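Long-range contact in EDTA monooxygenase (EDTA-degrading bacterium BNC1, PDB 5DQP), which probably acts as an FMN-dependent monooxygenase in EDTA degradation, using a partner flavin reductase: residues S266-V278 against R356-L369. Sequence-based numbering, arbitrary orientation.
Sequences SFVPLIGSTEAEV and RLIAGTPDQVADRL
P269-I271 and I358-G360 run side by side as parallel strands, joined by four backbone hydrogen bonds that reach back to V268 and on to G272: I358 N to V268 O, L270 N to I358 O, G360 N to L270 O and G272 N to G360 O. The first two are almost straight, the last two more bent (157° and 152° at the hydrogen). Where the strands start, one water continues the link, accepting from V268 N and donating to R356 O.

Apolar contacts cover both faces of this pair. On one, F267 CD2 lies 3.4 Å from I358 CG1, CZ reaches L369 CD2 at 3.7 Å, and V365 CG1 stands at the ring edge. F267 CG sits between its own N and carbonyl carbon (chi1 75°), which lays the ring across the I358 side chain at about a right angle. With only an alanine in its place, the space between I358 and L369 is likely to be left unfilled and helix 362-374 less firmly seated. Farther along, I271 forks, CG1 to V365 CG2 (3.9 Å) and CG2 to P362 CD (3.8 Å). On the opposite face L270 CD2 meets L357 CD2, also at 3.8 Å, and V278 CG1 lies loosely, 4.3 Å from A359 CB.

At the helix start T361 and Q364 form a capping box, T361 N donating to a lone pair of Q364 OE1 (2.7 Å) and Q364 N returning a weak bond to T361 OG1.

Strand 358-360 is an extra parallel strand on the far end of strand 262-271, whose earlier part pairs with strand 380-383 in the barrel, consistent with the TIM-barrel clan. L281 and V282 of helix 275-287 pack on the L270 face; F381 of strand 380-383 touches F267 and L369, and V399 of helix 390-405 meets I271.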
loop_
_atom_site.group_PDB
_atom_site.type_symbol
_atom_site.label_atom_id
_atom_site.label_comp_id
_atom_site.label_asym_id
_atom_site.label_seq_id
_atom_site.Cartn_x
_atom_site.Cartn_y
_atom_site.Cartn_z
ATOM N N SER A 266 20.883 -14.470 1.174
ATOM C CA SER A 266 20.936 -13.027 1.055
ATOM C C SER A 266 22.349 -12.583 1.380
ATOM O O SER A 266 22.965 -13.107 2.310
ATOM C CB SER A 266 19.920 -12.360 2.005
ATOM O OG SER A 266 19.890 -10.947 1.840
ATOM N N PHE A 267 22.868 -11.623 0.622
ATOM C CA PHE A 267 24.211 -11.147 0.926
ATOM C C PHE A 267 24.412 -9.744 0.369
ATOM O O PHE A 267 23.661 -9.275 -0.500
ATOM C CB PHE A 267 25.273 -12.108 0.377
ATOM C CG PHE A 267 25.458 -12.012 -1.105
ATOM C CD1 PHE A 267 24.529 -12.544 -1.956
ATOM C CD2 PHE A 267 26.554 -11.367 -1.643
ATOM C CE1 PHE A 267 24.685 -12.440 -3.318
ATOM C CE2 PHE A 267 26.712 -11.279 -3.014
ATOM C CZ PHE A 267 25.780 -11.809 -3.845
ATOM N N VAL A 268 25.450 -9.088 0.883
ATOM C CA VAL A 268 25.817 -7.728 0.500
ATOM C C VAL A 268 27.020 -7.810 -0.436
ATOM O O VAL A 268 28.099 -8.220 0.007
ATOM C CB VAL A 268 26.155 -6.881 1.730
ATOM C CG1 VAL A 268 26.509 -5.441 1.303
ATOM C CG2 VAL A 268 25.009 -6.924 2.755
ATOM N N PRO A 269 26.894 -7.444 -1.695
ATOM C CA PRO A 269 28.087 -7.420 -2.553
ATOM C C PRO A 269 28.850 -6.102 -2.446
ATOM O O PRO A 269 28.246 -5.028 -2.500
ATOM C CB PRO A 269 27.501 -7.606 -3.957
ATOM C CG PRO A 269 26.169 -6.954 -3.865
ATOM C CD PRO A 269 25.666 -7.150 -2.456
ATOM N N LEU A 270 30.173 -6.169 -2.326
ATOM C CA LEU A 270 31.048 -4.999 -2.401
ATOM C C LEU A 270 31.903 -5.188 -3.648
ATOM O O LEU A 270 32.968 -5.818 -3.615
ATOM C CB LEU A 270 31.907 -4.861 -1.150
ATOM C CG LEU A 270 32.547 -3.488 -0.979
ATOM C CD1 LEU A 270 31.455 -2.413 -0.960
ATOM C CD2 LEU A 270 33.347 -3.459 0.329
ATOM N N ILE A 271 31.417 -4.676 -4.764
ATOM C CA ILE A 271 31.970 -5.013 -6.060
ATOM C C ILE A 271 32.787 -3.844 -6.567
ATOM O O ILE A 271 32.280 -2.726 -6.659
ATOM C CB ILE A 271 30.882 -5.383 -7.073
ATOM C CG1 ILE A 271 30.147 -6.620 -6.589
ATOM C CG2 ILE A 271 31.533 -5.602 -8.445
ATOM C CD1 ILE A 271 28.998 -6.987 -7.441
ATOM N N GLY A 272 34.052 -4.115 -6.879
ATOM C CA GLY A 272 34.893 -3.180 -7.599
ATOM C C GLY A 272 35.369 -3.847 -8.872
ATOM O O GLY A 272 35.472 -5.074 -8.948
ATOM N N SER A 273 35.633 -3.030 -9.887
ATOM C CA SER A 273 35.957 -3.592 -11.188
ATOM C C SER A 273 37.340 -4.225 -11.207
ATOM O O SER A 273 37.582 -5.105 -12.045
ATOM C CB SER A 273 35.821 -2.516 -12.266
ATOM O OG SER A 273 36.365 -1.300 -11.800
ATOM N N THR A 274 38.222 -3.828 -10.280
ATOM C CA THR A 274 39.544 -4.416 -10.087
ATOM C C THR A 274 39.828 -4.590 -8.600
ATOM O O THR A 274 39.060 -4.167 -7.742
ATOM C CB THR A 274 40.652 -3.562 -10.702
ATOM O OG1 THR A 274 40.382 -2.169 -10.452
ATOM C CG2 THR A 274 40.744 -3.825 -12.194
ATOM N N GLU A 275 40.962 -5.220 -8.308
ATOM C CA GLU A 275 41.412 -5.334 -6.924
ATOM C C GLU A 275 41.719 -3.972 -6.335
ATOM O O GLU A 275 41.362 -3.690 -5.184
ATOM C CB GLU A 275 42.643 -6.219 -6.834
ATOM C CG GLU A 275 42.427 -7.589 -7.391
ATOM C CD GLU A 275 42.199 -7.542 -8.874
ATOM O OE1 GLU A 275 43.030 -6.947 -9.605
ATOM O OE2 GLU A 275 41.150 -8.057 -9.305
ATOM N N ALA A 276 42.408 -3.123 -7.095
ATOM C CA ALA A 276 42.616 -1.763 -6.634
ATOM C C ALA A 276 41.313 -1.194 -6.115
ATOM O O ALA A 276 41.225 -0.759 -4.961
ATOM C CB ALA A 276 43.175 -0.895 -7.762
ATOM N N GLU A 277 40.266 -1.230 -6.945
ATOM C CA GLU A 277 38.998 -0.654 -6.514
ATOM C C GLU A 277 38.381 -1.470 -5.389
ATOM O O GLU A 277 37.774 -0.906 -4.476
ATOM C CB GLU A 277 38.045 -0.523 -7.698
ATOM C CG GLU A 277 38.434 0.623 -8.622
ATOM C CD GLU A 277 38.683 1.920 -7.856
ATOM O OE1 GLU A 277 37.768 2.364 -7.124
ATOM O OE2 GLU A 277 39.799 2.483 -7.969
ATOM N N VAL A 278 38.520 -2.794 -5.430
ATOM C CA VAL A 278 38.016 -3.599 -4.325
ATOM C C VAL A 278 38.756 -3.232 -3.044
ATOM O O VAL A 278 38.142 -2.953 -2.006
ATOM C CB VAL A 278 38.127 -5.102 -4.646
ATOM C CG1 VAL A 278 37.934 -5.932 -3.379
ATOM C CG2 VAL A 278 37.079 -5.501 -5.690
ATOM N N ARG A 356 30.579 -10.274 6.980
ATOM C CA ARG A 356 29.819 -9.048 6.767
ATOM C C ARG A 356 29.360 -8.880 5.314
ATOM O O ARG A 356 28.190 -8.569 5.067
ATOM C CB ARG A 356 30.665 -7.852 7.204
ATOM C CG ARG A 356 31.264 -7.985 8.614
ATOM C CD ARG A 356 32.293 -6.878 8.886
ATOM N NE ARG A 356 31.658 -5.612 9.247
ATOM C CZ ARG A 356 31.468 -5.196 10.497
ATOM N NH1 ARG A 356 31.879 -5.930 11.528
ATOM N NH2 ARG A 356 30.869 -4.038 10.717
ATOM N N LEU A 357 30.251 -9.092 4.342
ATOM C CA LEU A 357 29.896 -8.862 2.946
ATOM C C LEU A 357 30.757 -9.728 2.025
ATOM O O LEU A 357 31.663 -10.433 2.461
ATOM C CB LEU A 357 30.015 -7.373 2.606
ATOM C CG LEU A 357 31.298 -6.660 3.030
ATOM C CD1 LEU A 357 32.450 -7.160 2.204
ATOM C CD2 LEU A 357 31.184 -5.127 2.904
ATOM N N ILE A 358 30.439 -9.693 0.739
ATOM C CA ILE A 358 31.164 -10.433 -0.277
ATOM C C ILE A 358 31.876 -9.397 -1.146
ATOM O O ILE A 358 31.272 -8.780 -2.029
ATOM C CB ILE A 358 30.240 -11.332 -1.112
ATOM C CG1 ILE A 358 29.499 -12.370 -0.245
ATOM C CG2 ILE A 358 31.057 -12.038 -2.185
ATOM C CD1 ILE A 358 30.413 -13.448 0.350
ATOM N N ALA A 359 33.154 -9.173 -0.890
ATOM C CA ALA A 359 33.926 -8.223 -1.673
ATOM C C ALA A 359 34.655 -8.958 -2.790
ATOM O O ALA A 359 35.172 -10.056 -2.579
ATOM C CB ALA A 359 34.920 -7.480 -0.782
ATOM N N GLY A 360 34.685 -8.360 -3.978
ATOM C CA GLY A 360 35.379 -8.986 -5.094
ATOM C C GLY A 360 35.118 -8.248 -6.388
ATOM O O GLY A 360 34.354 -7.281 -6.431
ATOM N N THR A 361 35.773 -8.722 -7.454
ATOM C CA THR A 361 35.466 -8.213 -8.787
ATOM C C THR A 361 34.184 -8.859 -9.317
ATOM O O THR A 361 33.689 -9.844 -8.773
ATOM C CB THR A 361 36.621 -8.477 -9.759
ATOM O OG1 THR A 361 36.765 -9.887 -9.934
ATOM C CG2 THR A 361 37.931 -7.847 -9.274
ATOM N N PRO A 362 33.607 -8.312 -10.394
ATOM C CA PRO A 362 32.391 -8.928 -10.957
ATOM C C PRO A 362 32.547 -10.419 -11.240
ATOM O O PRO A 362 31.643 -11.212 -10.934
ATOM C CB PRO A 362 32.161 -8.109 -12.246
ATOM C CG PRO A 362 32.732 -6.765 -11.940
ATOM C CD PRO A 362 33.949 -7.043 -11.066
ATOM N N ASP A 363 33.688 -10.829 -11.800
ATOM C CA ASP A 363 33.896 -12.246 -12.096
ATOM C C ASP A 363 33.946 -13.089 -10.828
ATOM O O ASP A 363 33.442 -14.215 -10.814
ATOM C CB ASP A 363 35.181 -12.437 -12.910
ATOM C CG ASP A 363 34.976 -12.151 -14.396
ATOM O OD1 ASP A 363 34.339 -12.987 -15.089
ATOM O OD2 ASP A 363 35.445 -11.090 -14.870
ATOM N N GLN A 364 34.561 -12.564 -9.755
ATOM C CA GLN A 364 34.663 -13.325 -8.511
ATOM C C GLN A 364 33.293 -13.522 -7.892
ATOM O O GLN A 364 32.978 -14.599 -7.371
ATOM C CB GLN A 364 35.603 -12.618 -7.518
ATOM C CG GLN A 364 37.097 -12.706 -7.866
ATOM C CD GLN A 364 37.957 -11.736 -7.050
ATOM O OE1 GLN A 364 37.544 -10.608 -6.750
ATOM N NE2 GLN A 364 39.145 -12.180 -6.669
ATOM N N VAL A 365 32.448 -12.500 -7.954
ATOM C CA VAL A 365 31.102 -12.639 -7.413
ATOM C C VAL A 365 30.289 -13.634 -8.239
ATOM O O VAL A 365 29.632 -14.529 -7.687
ATOM C CB VAL A 365 30.425 -11.264 -7.330
ATOM C CG1 VAL A 365 28.918 -11.433 -6.980
ATOM C CG2 VAL A 365 31.160 -10.402 -6.302
ATOM N N ALA A 366 30.335 -13.503 -9.575
ATOM C CA ALA A 366 29.602 -14.422 -10.441
ATOM C C ALA A 366 30.057 -15.851 -10.215
ATOM O O ALA A 366 29.231 -16.767 -10.145
ATOM C CB ALA A 366 29.760 -14.039 -11.930
ATOM N N ASP A 367 31.378 -16.059 -10.112
ATOM C CA ASP A 367 31.911 -17.390 -9.835
ATOM C C ASP A 367 31.383 -17.937 -8.523
ATOM O O ASP A 367 31.025 -19.111 -8.443
ATOM C CB ASP A 367 33.450 -17.374 -9.809
ATOM C CG ASP A 367 34.051 -17.013 -11.161
ATOM O OD1 ASP A 367 33.258 -16.835 -12.123
ATOM O OD2 ASP A 367 35.300 -16.901 -11.251
ATOM N N ARG A 368 31.331 -17.108 -7.478
ATOM C CA ARG A 368 30.763 -17.582 -6.216
ATOM C C ARG A 368 29.268 -17.881 -6.351
ATOM O O ARG A 368 28.792 -18.924 -5.886
ATOM C CB ARG A 368 31.017 -16.567 -5.102
ATOM C CG ARG A 368 30.649 -17.132 -3.724
ATOM C CD ARG A 368 30.699 -16.099 -2.631
ATOM N NE ARG A 368 32.016 -15.490 -2.458
ATOM C CZ ARG A 368 32.910 -15.892 -1.556
ATOM N NH1 ARG A 368 34.084 -15.266 -1.449
ATOM N NH2 ARG A 368 32.639 -16.931 -0.771
ATOM N N LEU A 369 28.507 -16.998 -7.000
ATOM C CA LEU A 369 27.082 -17.280 -7.184
ATOM C C LEU A 369 26.871 -18.597 -7.920
ATOM O O LEU A 369 26.057 -19.426 -7.507
ATOM C CB LEU A 369 26.394 -16.144 -7.935
ATOM C CG LEU A 369 26.477 -14.803 -7.181
ATOM C CD1 LEU A 369 25.611 -13.718 -7.839
ATOM C CD2 LEU A 369 26.104 -14.948 -5.728
HETATM O O HOH W 1 26.729 -10.228 3.153
#